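Local coordinates for protein AGR_C_1268p (Agrobacterium tumefaciens str. C58, PDB 2GHS) that probably acts as a metal-dependent gluconolactonase of the SMP-30/regucalcin family, binding one divalent cation in each subunit, at residues L95-D100 against E321-L326; N201-V206 against G230-S235; W244-G249 against T274-I279. One frame throughout, in Å; residues are numbered along the deposited sequence.

Contact 1 of 3, residues L95-D100 against E321-L326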
ATOM      1  N   LEU A  95       1.263   2.884   7.322  1.00  7.48           N
ATOM      2  CA  LEU A  95       1.537   4.082   8.107  0.50  8.68           C
ATOM      3  C   LEU A  95       0.507   5.170   7.782  1.00  9.46           C
ATOM      4  O   LEU A  95       0.242   5.423   6.610  1.00  9.46           O
ATOM      5  CB  LEU A  95       2.937   4.626   7.774  0.50 10.27           C
ATOM      6  CG  LEU A  95       3.542   5.770   8.583  0.50 11.49           C
ATOM      7  CD1 LEU A  95       4.003   5.292   9.958  0.50 12.26           C
ATOM      8  CD2 LEU A  95       4.725   6.422   7.858  0.50 15.38           C
ATOM      9  N   ALA A  96       0.009   5.846   8.820  1.00  8.44           N
ATOM     10  CA  ALA A  96      -0.876   6.982   8.650  1.00  7.29           C
ATOM     11  C   ALA A  96      -0.369   8.108   9.510  1.00  8.72           C
ATOM     12  O   ALA A  96       0.091   7.909  10.638  1.00 11.20           O
ATOM     13  CB  ALA A  96      -2.281   6.646   9.017  1.00  8.15           C
ATOM     14  N   LYS A  97      -0.459   9.318   8.977  1.00  9.18           N
ATOM     15  CA  LYS A  97      -0.154  10.485   9.761  1.00  8.60           C
ATOM     16  C   LYS A  97      -1.332  10.815  10.667  1.00  8.73           C
ATOM     17  O   LYS A  97      -2.469  10.799  10.212  1.00  8.09           O
ATOM     18  CB  LYS A  97       0.161  11.683   8.847  1.00 10.29           C
ATOM     19  CG  LYS A  97       0.525  12.993   9.556  1.00 11.69           C
ATOM     20  CD  LYS A  97       1.040  14.050   8.569  1.00 11.82           C
ATOM     21  CE  LYS A  97       1.421  15.292   9.256  1.00 16.20           C
ATOM     22  NZ  LYS A  97       2.008  16.315   8.322  1.00 14.97           N
ATOM     23  N   ILE A  98      -1.043  11.172  11.923  1.00  8.10           N
ATOM     24  CA  ILE A  98      -2.014  11.741  12.857  1.00  6.82           C
ATOM     25  C   ILE A  98      -1.841  13.258  12.975  1.00  8.21           C
ATOM     26  O   ILE A  98      -2.833  14.052  12.953  1.00 10.51           O
ATOM     27  CB  ILE A  98      -1.935  11.049  14.199  1.00  8.78           C
ATOM     28  CG1 ILE A  98      -2.326   9.595  14.066  1.00 11.52           C
ATOM     29  CG2 ILE A  98      -2.837  11.761  15.232  1.00  9.91           C
ATOM     30  CD1 ILE A  98      -2.063   8.766  15.298  1.00 12.00           C
ATOM     31  N   SER A  99      -0.592  13.668  13.117  1.00  9.23           N
ATOM     32  CA  SER A  99      -0.266  15.068  13.292  1.00  7.97           C
ATOM     33  C   SER A  99       1.209  15.246  12.940  1.00  9.80           C
ATOM     34  O   SER A  99       1.902  14.285  12.626  1.00  8.57           O
ATOM     35  CB  SER A  99      -0.491  15.487  14.745  1.00  9.25           C
ATOM     36  OG  SER A  99       0.549  14.971  15.567  1.00 10.53           O
ATOM     37  N   ASP A 100       1.728  16.455  13.064  1.00 10.29           N
ATOM     38  CA  ASP A 100       3.134  16.605  12.751  1.00 13.18           C
ATOM     39  C   ASP A 100       4.044  15.880  13.766  1.00 14.30           C
ATOM     40  O   ASP A 100       5.214  15.710  13.488  1.00 16.63           O
ATOM     41  CB  ASP A 100       3.528  18.070  12.638  1.00 13.30           C
ATOM     42  CG  ASP A 100       3.035  18.720  11.322  1.00 28.62           C
ATOM     43  OD1 ASP A 100       2.751  18.017  10.310  1.00 25.91           O
ATOM     44  OD2 ASP A 100       2.951  19.968  11.295  1.00 35.67           O
ATOM     45  N   GLU A 321      -2.672  11.552   1.258  1.00  8.86           N
ATOM     46  CA  GLU A 321      -3.402  10.609   2.061  1.00  9.68           C
ATOM     47  C   GLU A 321      -4.066  11.315   3.237  1.00 10.17           C
ATOM     48  O   GLU A 321      -3.501  12.252   3.810  1.00 10.30           O
ATOM     49  CB  GLU A 321      -2.430   9.505   2.556  1.00 11.11           C
ATOM     50  CG  GLU A 321      -1.867   8.622   1.421  1.00 17.02           C
ATOM     51  CD  GLU A 321      -2.923   7.765   0.662  1.00 21.57           C
ATOM     52  OE1 GLU A 321      -3.867   7.273   1.277  1.00 20.49           O
ATOM     53  OE2 GLU A 321      -2.834   7.592  -0.579  1.00 31.41           O
ATOM     54  N   PRO A 322      -5.291  10.914   3.566  1.00  5.72           N
ATOM     55  CA  PRO A 322      -5.949  11.458   4.744  1.00  6.37           C
ATOM     56  C   PRO A 322      -5.228  11.153   6.033  1.00  6.95           C
ATOM     57  O   PRO A 322      -4.505  10.160   6.122  1.00  9.19           O
ATOM     58  CB  PRO A 322      -7.295  10.713   4.781  1.00  7.56           C
ATOM     59  CG  PRO A 322      -7.499  10.282   3.401  1.00  8.70           C
ATOM     60  CD  PRO A 322      -6.172   9.974   2.846  1.00  8.40           C
ATOM     61  N   LEU A 323      -5.537  11.959   7.056  1.00  6.03           N
ATOM     62  CA  LEU A 323      -5.009  11.760   8.407  1.00  5.74           C
ATOM     63  C   LEU A 323      -5.908  10.823   9.198  1.00  6.37           C
ATOM     64  O   LEU A 323      -7.146  10.881   9.088  1.00  8.82           O
ATOM     65  CB  LEU A 323      -4.914  13.081   9.160  1.00  6.78           C
ATOM     66  CG  LEU A 323      -4.031  14.195   8.664  1.00 16.71           C
ATOM     67  CD1 LEU A 323      -3.781  15.190   9.805  1.00 20.44           C
ATOM     68  CD2 LEU A 323      -2.769  13.683   8.157  1.00 21.03           C
ATOM     69  N   TYR A 324      -5.293   9.987  10.027  1.00  5.85           N
ATOM     70  CA  TYR A 324      -6.037   9.192  10.978  1.00  4.47           C
ATOM     71  C   TYR A 324      -6.486  10.043  12.153  1.00  6.03           C
ATOM     72  O   TYR A 324      -5.678  10.753  12.744  1.00  9.24           O
ATOM     73  CB  TYR A 324      -5.198   8.046  11.509  1.00  5.69           C
ATOM     74  CG  TYR A 324      -5.893   7.149  12.505  1.00  6.94           C
ATOM     75  CD1 TYR A 324      -6.857   6.208  12.113  1.00  5.56           C
ATOM     76  CD2 TYR A 324      -5.596   7.229  13.869  1.00  5.64           C
ATOM     77  CE1 TYR A 324      -7.474   5.392  13.046  1.00  4.04           C
ATOM     78  CE2 TYR A 324      -6.196   6.399  14.793  1.00  5.81           C
ATOM     79  CZ  TYR A 324      -7.146   5.481  14.392  1.00  6.26           C
ATOM     80  OH  TYR A 324      -7.732   4.628  15.270  1.00  7.43           O
ATOM     81  N   ARG A 325      -7.781   9.962  12.472  1.00  7.97           N
ATOM     82  CA  ARG A 325      -8.375  10.705  13.592  1.00  7.29           C
ATOM     83  C   ARG A 325      -8.439   9.870  14.860  1.00 10.33           C
ATOM     84  O   ARG A 325      -9.112   8.862  14.924  1.00  8.90           O
ATOM     85  CB  ARG A 325      -9.762  11.233  13.170  1.00  8.03           C
ATOM     86  CG  ARG A 325      -9.664  12.178  11.975  1.00  7.66           C
ATOM     87  CD  ARG A 325     -10.995  12.717  11.380  1.00 11.18           C
ATOM     88  NE  ARG A 325     -11.752  13.516  12.321  1.00 11.01           N
ATOM     89  CZ  ARG A 325     -11.651  14.843  12.455  1.00 17.70           C
ATOM     90  NH1 ARG A 325     -10.822  15.566  11.699  1.00 17.82           N
ATOM     91  NH2 ARG A 325     -12.400  15.457  13.341  1.00 17.32           N
ATOM     92  N   LEU A 326      -7.749  10.320  15.891  1.00 12.81           N
ATOM     93  CA  LEU A 326      -7.788   9.656  17.182  1.00 16.53           C
ATOM     94  C   LEU A 326      -9.153   9.795  17.859  1.00 19.75           C
ATOM     95  O   LEU A 326      -9.926  10.728  17.563  1.00 16.68           O
ATOM     96  CB  LEU A 326      -6.752  10.271  18.121  1.00 16.96           C
ATOM     97  CG  LEU A 326      -5.288   9.932  17.882  1.00 16.63           C
ATOM     98  CD1 LEU A 326      -4.370  10.815  18.762  1.00 22.90           C
ATOM     99  CD2 LEU A 326      -5.047   8.461  18.152  1.00 16.52           C
ATOM    100  OXT LEU A 326      -9.493   8.969  18.719  1.00 18.14           O
TER
HETATM  101  O   HOH W   1      -1.757   9.557   6.368  1.00 13.76           O
HETATM  102  O   HOH W   2      -5.408  13.491  13.099  1.00 14.00           O
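The carbonyl oxygen of Lys97 is gripped twice by the C-terminal tail: Tyr324 N donates a hydrogen bond to Lys97 O at 2.9 Å, with an angle of 148° at the hydrogen, and the CA-H of Leu323 adds a weaker contact to the same atom. Lys97 lies on strand 92-99, an edge strand of one blade of the beta-propeller, and the tail 321-326 runs past it without regular secondary structure. Two waters flank the direct bond. One accepts from Lys97 N and donates to Pro322 O, while the other donates to both Ile98 O and Tyr324 O, so water bridges supplement the single direct backbone bond. On one side Leu323 lies alongside Lys97, its CD2 3.6 Å from Lys97 CB. The lysine chain is extended throughout, with CG anti to the backbone N (chi1 -179°), and it carries NZ beyond the leucine to a salt bridge with Asp100 OD1 at 2.7 Å; Asp57 is its second acidic partner. The CB of Tyr324 points at the strand and rests 4.1 Å from Ala96 CB. Its ring edge meets Ile98 CG1, which stands near the ring plane, 4.0 Å from Tyr324 CD2. Beyond the ring the phenol hydroxyl is hydrogen-bonded to His124 and to Gly169 N, and the tyrosine also touches Leu104 and Met141, which places the tail between two neighbouring blades. Strand 92-99 carries a classic beta bulge at Ile98 and Ser99, opposite strand 102-107. At the chain terminus Leu326 crosses Ile98 at about a right angle, bringing Leu326 CD1 to 4.0 Å from Ile98 CG2.

Contact 2 of 3, residues N201-V206 against G230-S235; sequences NRLMRV and GGMDGS
A left-handed backbone at Asn201 and a side-chain torsion displaced from the staggered positions (chi1 -91°) carry its amide across to Gly230 and Met232, while a bend at chi3 of Met232, 94°, folds its methyl group back toward Leu203. The asparagine amide then bonds to two backbone groups on either side of Gly231 in the sequence, the N-H of Met232 and the carbonyl of Gly230. Its OD1 accepts from Met232 N at 2.9 Å in a nearly straight bond, 167° at the hydrogen. Its ND2 donates to Gly230 O, also at 2.9 Å, along a more bent path that nevertheless lies in the plane of that carbonyl. These two bonds fix the rotation of the buried amide, which in effect occupies the place of a partner strand at the beginning of strand 231-237. Packing follows the polar grip closely: Met232 CG sits 3.3 Å from Asn201 OD1. Further along, the selenomethionine side chain at Met232 crosses Leu203 at about a right angle, with CE 3.6 Å from Leu203 CD1, a less certain contact because the leucine is modelled in two conformers. The next residue, Asp233, is the predicted proton donor/acceptor and metal ligand; its CB turns away from 201-206, and its side chain touches Asn182, another predicted metal ligand. The two bonds thus hold the chain immediately before the probable catalytic residue. Strand 202-207 lies between strands 192-197 and 220-224 in its own sheet, whereas 231-237 is an outermost strand of the next one, bordered by 243-248, whose Asn245 and Arg247 pack on Met232.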
ATOM      1  N   ASN A 201      -7.589 -12.233  -7.781  1.00 11.65           N
ATOM      2  CA  ASN A 201      -7.422 -11.210  -8.822  1.00 10.89           C
ATOM      3  C   ASN A 201      -8.753 -10.693  -9.383  1.00 10.96           C
ATOM      4  O   ASN A 201      -8.842 -10.308 -10.554  1.00 11.39           O
ATOM      5  CB  ASN A 201      -6.521 -11.699  -9.972  1.00 13.14           C
ATOM      6  CG  ASN A 201      -5.038 -11.384  -9.763  1.00 19.71           C
ATOM      7  OD1 ASN A 201      -4.660 -10.534  -8.942  1.00 13.65           O
ATOM      8  ND2 ASN A 201      -4.192 -12.089 -10.507  1.00 21.24           N
ATOM      9  N   ARG A 202      -9.777 -10.671  -8.535  1.00 10.48           N
ATOM     10  CA  ARG A 202     -11.004  -9.956  -8.847  1.00  8.51           C
ATOM     11  C   ARG A 202     -11.104  -8.723  -7.986  1.00  9.72           C
ATOM     12  O   ARG A 202     -11.400  -8.802  -6.775  1.00 11.22           O
ATOM     13  CB  ARG A 202     -12.243 -10.823  -8.674  1.00 11.02           C
ATOM     14  CG  ARG A 202     -12.262 -11.966  -9.626  1.00 18.12           C
ATOM     15  CD  ARG A 202     -13.632 -12.632  -9.733  1.00 29.01           C
ATOM     16  NE  ARG A 202     -13.541 -13.802 -10.629  1.00 40.33           N
ATOM     17  CZ  ARG A 202     -13.343 -15.060 -10.225  1.00 44.44           C
ATOM     18  NH1 ARG A 202     -13.256 -15.347  -8.930  1.00 43.21           N
ATOM     19  NH2 ARG A 202     -13.258 -16.048 -11.123  1.00 43.08           N
ATOM     20  N   LEU A 203     -10.833  -7.581  -8.585  1.00  8.98           N
ATOM     21  CA  LEU A 203     -10.849  -6.318  -7.840  0.65 10.12           C
ATOM     22  C   LEU A 203     -12.318  -5.941  -7.598  1.00 12.98           C
ATOM     23  O   LEU A 203     -13.127  -5.843  -8.546  1.00 11.12           O
ATOM     24  CB  LEU A 203     -10.094  -5.230  -8.604  0.65 13.46           C
ATOM     25  CG  LEU A 203      -9.869  -3.916  -7.839  0.65 15.29           C
ATOM     26  CD1 LEU A 203      -8.570  -3.238  -8.297  0.65 18.06           C
ATOM     27  CD2 LEU A 203     -11.060  -3.002  -8.026  0.65 18.97           C
HETATM   28  N   MSE A 204     -12.655  -5.764  -6.338  1.00 11.89           N
HETATM   29  CA  MSE A 204     -14.010  -5.491  -5.909  1.00 10.12           C
HETATM   30  C   MSE A 204     -14.199  -3.997  -5.685  1.00 10.75           C
HETATM   31  O   MSE A 204     -13.264  -3.303  -5.318  1.00 12.32           O
HETATM   32  CB  MSE A 204     -14.248  -6.192  -4.578  1.00 11.14           C
HETATM   33  CG  MSE A 204     -13.830  -7.644  -4.563  1.00 10.40           C
HETATM   34 SE   MSE A 204     -14.734  -8.746  -5.886  1.00 15.93          SE
HETATM   35  CE  MSE A 204     -16.522  -8.800  -5.140  1.00 16.46           C
ATOM     36  N   ARG A 205     -15.426  -3.521  -5.883  1.00  9.76           N
ATOM     37  CA  ARG A 205     -15.838  -2.204  -5.437  1.00  9.75           C
ATOM     38  C   ARG A 205     -16.927  -2.343  -4.393  1.00 11.42           C
ATOM     39  O   ARG A 205     -17.756  -3.275  -4.456  1.00  9.75           O
ATOM     40  CB  ARG A 205     -16.306  -1.348  -6.627  1.00 11.86           C
ATOM     41  CG  ARG A 205     -17.545  -1.813  -7.332  1.00 11.21           C
ATOM     42  CD  ARG A 205     -18.149  -0.762  -8.365  1.00 12.12           C
ATOM     43  NE  ARG A 205     -19.359  -1.287  -9.002  1.00 13.46           N
ATOM     44  CZ  ARG A 205     -20.589  -1.320  -8.466  1.00 16.99           C
ATOM     45  NH1 ARG A 205     -20.828  -0.816  -7.253  1.00 19.04           N
ATOM     46  NH2 ARG A 205     -21.589  -1.870  -9.150  1.00 15.43           N
ATOM     47  N   VAL A 206     -16.913  -1.425  -3.433  1.00 11.12           N
ATOM     48  CA  VAL A 206     -17.789  -1.461  -2.278  1.00 11.82           C
ATOM     49  C   VAL A 206     -18.414  -0.050  -2.077  1.00  9.42           C
ATOM     50  O   VAL A 206     -17.714   0.923  -1.902  1.00 10.42           O
ATOM     51  CB  VAL A 206     -16.981  -1.827  -0.983  1.00 13.38           C
ATOM     52  CG1 VAL A 206     -17.935  -2.049   0.206  1.00 14.81           C
ATOM     53  CG2 VAL A 206     -16.142  -3.032  -1.195  1.00 16.70           C
ATOM     54  N   GLY A 230       0.501 -12.389 -13.272  1.00 10.47           N
ATOM     55  CA  GLY A 230       0.824 -11.499 -12.176  1.00 10.84           C
ATOM     56  C   GLY A 230      -0.321 -11.312 -11.181  1.00 13.22           C
ATOM     57  O   GLY A 230      -1.464 -11.679 -11.449  1.00 15.40           O
ATOM     58  N   GLY A 231       0.016 -10.754 -10.033  1.00 10.86           N
ATOM     59  CA  GLY A 231      -0.898 -10.536  -8.912  1.00  9.76           C
ATOM     60  C   GLY A 231      -1.194  -9.075  -8.685  1.00 11.12           C
ATOM     61  O   GLY A 231      -0.273  -8.272  -8.708  1.00 14.04           O
HETATM   62  N   MSE A 232      -2.462  -8.739  -8.482  1.00  9.78           N
HETATM   63  CA  MSE A 232      -2.833  -7.352  -8.181  1.00  9.06           C
HETATM   64  C   MSE A 232      -2.414  -7.065  -6.750  1.00 10.12           C
HETATM   65  O   MSE A 232      -2.928  -7.673  -5.799  1.00 11.47           O
HETATM   66  CB  MSE A 232      -4.317  -7.105  -8.375  1.00 11.70           C
HETATM   67  CG  MSE A 232      -4.756  -7.335  -9.789  1.00 11.88           C
HETATM   68 SE   MSE A 232      -6.662  -6.883  -9.993  1.00 17.08          SE
HETATM   69  CE  MSE A 232      -6.466  -5.045 -10.584  1.00 24.63           C
ATOM     70  N   ASP A 233      -1.455  -6.142  -6.602  1.00  8.86           N
ATOM     71  CA  ASP A 233      -0.920  -5.818  -5.286  1.00  9.17           C
ATOM     72  C   ASP A 233      -1.483  -4.451  -4.836  1.00 10.47           C
ATOM     73  O   ASP A 233      -2.685  -4.239  -4.946  1.00  9.42           O
ATOM     74  CB  ASP A 233       0.630  -5.864  -5.326  1.00  9.51           C
ATOM     75  CG  ASP A 233       1.189  -7.186  -4.865  1.00 21.40           C
ATOM     76  OD1 ASP A 233       0.549  -8.249  -5.107  1.00 21.31           O
ATOM     77  OD2 ASP A 233       2.275  -7.160  -4.262  1.00 21.94           O
ATOM     78  N   GLY A 234      -0.647  -3.524  -4.330  1.00  9.30           N
ATOM     79  CA  GLY A 234      -1.154  -2.256  -3.817  1.00  9.73           C
ATOM     80  C   GLY A 234      -1.654  -1.351  -4.912  1.00  8.36           C
ATOM     81  O   GLY A 234      -1.236  -1.467  -6.082  1.00  8.51           O
ATOM     82  N   SER A 235      -2.608  -0.499  -4.532  1.00  8.71           N
ATOM     83  CA  SER A 235      -3.191   0.488  -5.434  1.00  8.52           C
ATOM     84  C   SER A 235      -3.438   1.842  -4.822  1.00 10.90           C
ATOM     85  O   SER A 235      -3.704   1.952  -3.620  1.00 10.01           O
ATOM     86  CB  SER A 235      -4.545   0.022  -5.946  1.00  9.23           C
ATOM     87  OG  SER A 235      -4.445  -1.171  -6.711  1.00  9.57           O
TER

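Contact 3 of 3, residues W244-G249 against T274-I279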
ATOM      1  N   TRP A 244      -4.560   2.906  -9.997  1.00  8.28           N
ATOM      2  CA  TRP A 244      -3.217   2.623 -10.402  1.00  9.57           C
ATOM      3  C   TRP A 244      -2.728   1.482  -9.503  1.00  9.33           C
ATOM      4  O   TRP A 244      -2.598   1.671  -8.297  1.00  9.17           O
ATOM      5  CB  TRP A 244      -2.328   3.852 -10.211  1.00 10.98           C
ATOM      6  CG  TRP A 244      -2.698   5.046 -11.060  1.00  8.67           C
ATOM      7  CD1 TRP A 244      -3.818   5.804 -10.972  1.00  9.85           C
ATOM      8  CD2 TRP A 244      -1.935   5.572 -12.149  1.00  7.76           C
ATOM      9  NE1 TRP A 244      -3.775   6.808 -11.926  1.00 10.60           N
ATOM     10  CE2 TRP A 244      -2.626   6.679 -12.652  1.00  9.20           C
ATOM     11  CE3 TRP A 244      -0.702   5.249 -12.709  1.00  8.55           C
ATOM     12  CZ2 TRP A 244      -2.129   7.467 -13.724  1.00  8.71           C
ATOM     13  CZ3 TRP A 244      -0.198   6.032 -13.769  1.00  8.63           C
ATOM     14  CH2 TRP A 244      -0.930   7.105 -14.264  1.00  7.18           C
ATOM     15  N   ASN A 245      -2.532   0.309 -10.087  1.00  7.81           N
ATOM     16  CA  ASN A 245      -2.285  -0.956  -9.367  1.00  8.58           C
ATOM     17  C   ASN A 245      -0.924  -1.551  -9.709  1.00  8.80           C
ATOM     18  O   ASN A 245      -0.635  -1.794 -10.905  1.00  9.41           O
ATOM     19  CB  ASN A 245      -3.380  -1.978  -9.735  1.00  8.84           C
ATOM     20  CG  ASN A 245      -3.134  -3.325  -9.136  1.00 10.58           C
ATOM     21  OD1 ASN A 245      -2.965  -4.324  -9.862  1.00 11.41           O
ATOM     22  ND2 ASN A 245      -3.119  -3.386  -7.803  1.00  9.68           N
ATOM     23  N   ALA A 246      -0.111  -1.804  -8.688  1.00  9.80           N
ATOM     24  CA  ALA A 246       1.159  -2.511  -8.844  1.00 10.61           C
ATOM     25  C   ALA A 246       0.862  -3.985  -9.132  1.00 10.59           C
ATOM     26  O   ALA A 246       0.095  -4.615  -8.412  1.00 11.06           O
ATOM     27  CB  ALA A 246       2.001  -2.381  -7.592  1.00 10.61           C
ATOM     28  N   ARG A 247       1.467  -4.533 -10.178  1.00  9.02           N
ATOM     29  CA  ARG A 247       1.203  -5.901 -10.599  1.00  9.93           C
ATOM     30  C   ARG A 247       2.443  -6.733 -10.291  1.00  9.58           C
ATOM     31  O   ARG A 247       3.468  -6.622 -10.965  1.00 10.29           O
ATOM     32  CB  ARG A 247       0.866  -5.961 -12.100  1.00 11.87           C
ATOM     33  CG  ARG A 247       0.452  -7.333 -12.631  1.00 19.32           C
ATOM     34  CD  ARG A 247      -1.013  -7.432 -12.673  1.00 16.19           C
ATOM     35  NE  ARG A 247      -1.613  -8.707 -13.040  1.00 11.77           N
ATOM     36  CZ  ARG A 247      -2.928  -8.871 -13.048  1.00 12.15           C
ATOM     37  NH1 ARG A 247      -3.700  -7.809 -12.846  1.00 10.60           N
ATOM     38  NH2 ARG A 247      -3.470 -10.037 -13.331  1.00 15.49           N
ATOM     39  N   TRP A 248       2.360  -7.544  -9.236  1.00  8.71           N
ATOM     40  CA  TRP A 248       3.489  -8.361  -8.838  1.00  9.64           C
ATOM     41  C   TRP A 248       3.826  -9.399  -9.897  1.00 12.02           C
ATOM     42  O   TRP A 248       2.954 -10.144 -10.335  1.00 11.74           O
ATOM     43  CB  TRP A 248       3.168  -9.064  -7.537  1.00 12.03           C
ATOM     44  CG  TRP A 248       4.175 -10.056  -7.038  1.00 12.92           C
ATOM     45  CD1 TRP A 248       4.427 -11.302  -7.539  1.00 11.84           C
ATOM     46  CD2 TRP A 248       5.012  -9.911  -5.882  1.00 15.55           C
ATOM     47  NE1 TRP A 248       5.405 -11.935  -6.770  1.00 13.49           N
ATOM     48  CE2 TRP A 248       5.771 -11.101  -5.752  1.00 13.83           C
ATOM     49  CE3 TRP A 248       5.185  -8.906  -4.943  1.00 15.11           C
ATOM     50  CZ2 TRP A 248       6.678 -11.301  -4.704  1.00 15.46           C
ATOM     51  CZ3 TRP A 248       6.094  -9.112  -3.884  1.00 15.40           C
ATOM     52  CH2 TRP A 248       6.839 -10.289  -3.789  1.00 16.01           C
ATOM     53  N   GLY A 249       5.094  -9.402 -10.290  1.00 13.79           N
ATOM     54  CA  GLY A 249       5.635 -10.329 -11.236  1.00 11.33           C
ATOM     55  C   GLY A 249       5.745  -9.791 -12.629  1.00 11.86           C
ATOM     56  O   GLY A 249       6.356 -10.434 -13.486  1.00 15.24           O
ATOM     57  N   THR A 274       5.203  -3.868  -5.873  1.00  6.74           N
ATOM     58  CA  THR A 274       4.300  -4.032  -4.728  1.00  7.20           C
ATOM     59  C   THR A 274       3.274  -2.922  -4.481  1.00  9.00           C
ATOM     60  O   THR A 274       2.158  -3.229  -4.153  1.00  8.18           O
ATOM     61  CB  THR A 274       5.075  -4.241  -3.431  1.00 10.50           C
ATOM     62  OG1 THR A 274       6.038  -3.219  -3.288  1.00  9.16           O
ATOM     63  CG2 THR A 274       5.762  -5.592  -3.439  1.00  8.88           C
ATOM     64  N   CYS A 275       3.631  -1.665  -4.653  1.00  5.39           N
ATOM     65  CA  CYS A 275       2.718  -0.586  -4.278  1.00  6.97           C
ATOM     66  C   CYS A 275       3.127   0.771  -4.834  1.00  6.13           C
ATOM     67  O   CYS A 275       4.303   1.102  -4.801  1.00  7.22           O
ATOM     68  CB  CYS A 275       2.580  -0.477  -2.749  1.00 10.28           C
ATOM     69  SG  CYS A 275       1.103   0.442  -2.207  1.00 11.19           S
ATOM     70  N   PRO A 276       2.145   1.540  -5.338  1.00  7.52           N
ATOM     71  CA  PRO A 276       2.409   2.951  -5.661  1.00  9.20           C
ATOM     72  C   PRO A 276       2.085   3.943  -4.533  1.00  8.79           C
ATOM     73  O   PRO A 276       1.326   3.643  -3.603  1.00  7.75           O
ATOM     74  CB  PRO A 276       1.504   3.178  -6.859  1.00  9.08           C
ATOM     75  CG  PRO A 276       0.395   2.218  -6.697  1.00 11.81           C
ATOM     76  CD  PRO A 276       0.770   1.175  -5.700  1.00  7.49           C
ATOM     77  N   ALA A 277       2.588   5.157  -4.656  1.00  7.24           N
ATOM     78  CA  ALA A 277       2.232   6.250  -3.737  1.00  6.90           C
ATOM     79  C   ALA A 277       2.371   7.590  -4.467  1.00  7.10           C
ATOM     80  O   ALA A 277       3.300   7.759  -5.225  1.00  8.38           O
ATOM     81  CB  ALA A 277       3.106   6.227  -2.498  1.00  7.08           C
ATOM     82  N   PHE A 278       1.442   8.528  -4.238  1.00  6.31           N
ATOM     83  CA  PHE A 278       1.593   9.887  -4.710  1.00  7.53           C
ATOM     84  C   PHE A 278       2.601  10.631  -3.864  1.00  7.28           C
ATOM     85  O   PHE A 278       2.532  10.599  -2.634  1.00  7.00           O
ATOM     86  CB  PHE A 278       0.263  10.641  -4.676  1.00  7.24           C
ATOM     87  CG  PHE A 278      -0.822   9.982  -5.483  1.00  6.37           C
ATOM     88  CD1 PHE A 278      -0.640   9.790  -6.865  1.00  8.89           C
ATOM     89  CD2 PHE A 278      -2.012   9.571  -4.892  1.00  5.43           C
ATOM     90  CE1 PHE A 278      -1.623   9.178  -7.646  1.00  9.10           C
ATOM     91  CE2 PHE A 278      -3.015   8.971  -5.674  1.00  4.88           C
ATOM     92  CZ  PHE A 278      -2.809   8.763  -7.039  1.00  6.56           C
ATOM     93  N   ILE A 279       3.518  11.331  -4.532  1.00  5.98           N
ATOM     94  CA  ILE A 279       4.582  12.056  -3.862  1.00  5.87           C
ATOM     95  C   ILE A 279       4.787  13.403  -4.535  1.00  7.82           C
ATOM     96  O   ILE A 279       4.277  13.672  -5.632  1.00  7.49           O
ATOM     97  CB  ILE A 279       5.950  11.270  -3.834  1.00  7.91           C
ATOM     98  CG1 ILE A 279       6.496  11.077  -5.246  1.00  7.44           C
ATOM     99  CG2 ILE A 279       5.789   9.980  -3.135  1.00 10.05           C
ATOM    100  CD1 ILE A 279       7.929  10.626  -5.288  1.00 10.83           C
TER
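Next to the probable active site of the propeller, strands 244-248 and 274-279 from two different sheets pack through side chains set against side chains and backbone, with no hydrogen bond between the two segments. They run roughly antiparallel, at 155°, and their axes approach to 5.8 Å. At the closest point of the register, Ala246 directs its CB at the peptide link of the opposite strand and comes within 3.4 Å of Thr274 C and likewise 3.4 Å of Cys275 N. Pro276 packs beside it. The proline CD is 4.2 Å from Ala246 CB, and its CG approaches Trp244 O to 3.4 Å. At the other end Trp248 and Thr274 lie side by side. With CG of Trp248 anti to the backbone N (chi1 174°), the six-membered part of the indole swings toward the threonine, whose CG2 meets the ring at its edge, 3.6 Å from CZ3. The Thr274 hydroxyl is engaged separately, with Gly51 O and Thr289 OG1. Both strands reach predicted catalytic or metal-binding residues: Trp248 touches Asp233, and Cys275 touches Glu52. Strand 243-248 is flanked in its sheet by 231-237 and 252-256, while 273-279 is an outermost strand of the neighbouring sheet, beside 285-290, with strand 51-57 of a third sheet packing on Thr274, Cys275 and Ala277.

From the N terminus, the chain first lays down 95-100, whose partner is the last segment of the chain; between them, contact 2 joins 201-206 to 230-235, closing a short loop that includes strand 220-224. Contact 3 follows in series, with 244-249 meeting 274-279 after another short excursion. Contact 1 then closes the longest loop, and both others are nested inside it. Contacts 2 and 3 bind consecutive sheets around the propeller and are themselves joined directly, because strands 231-237 and 243-248 are neighbours in one sheet; their centres are 11 Å apart. Contact 1, centred about 24 Å from contact 2, ties the C-terminal tail back to an early blade.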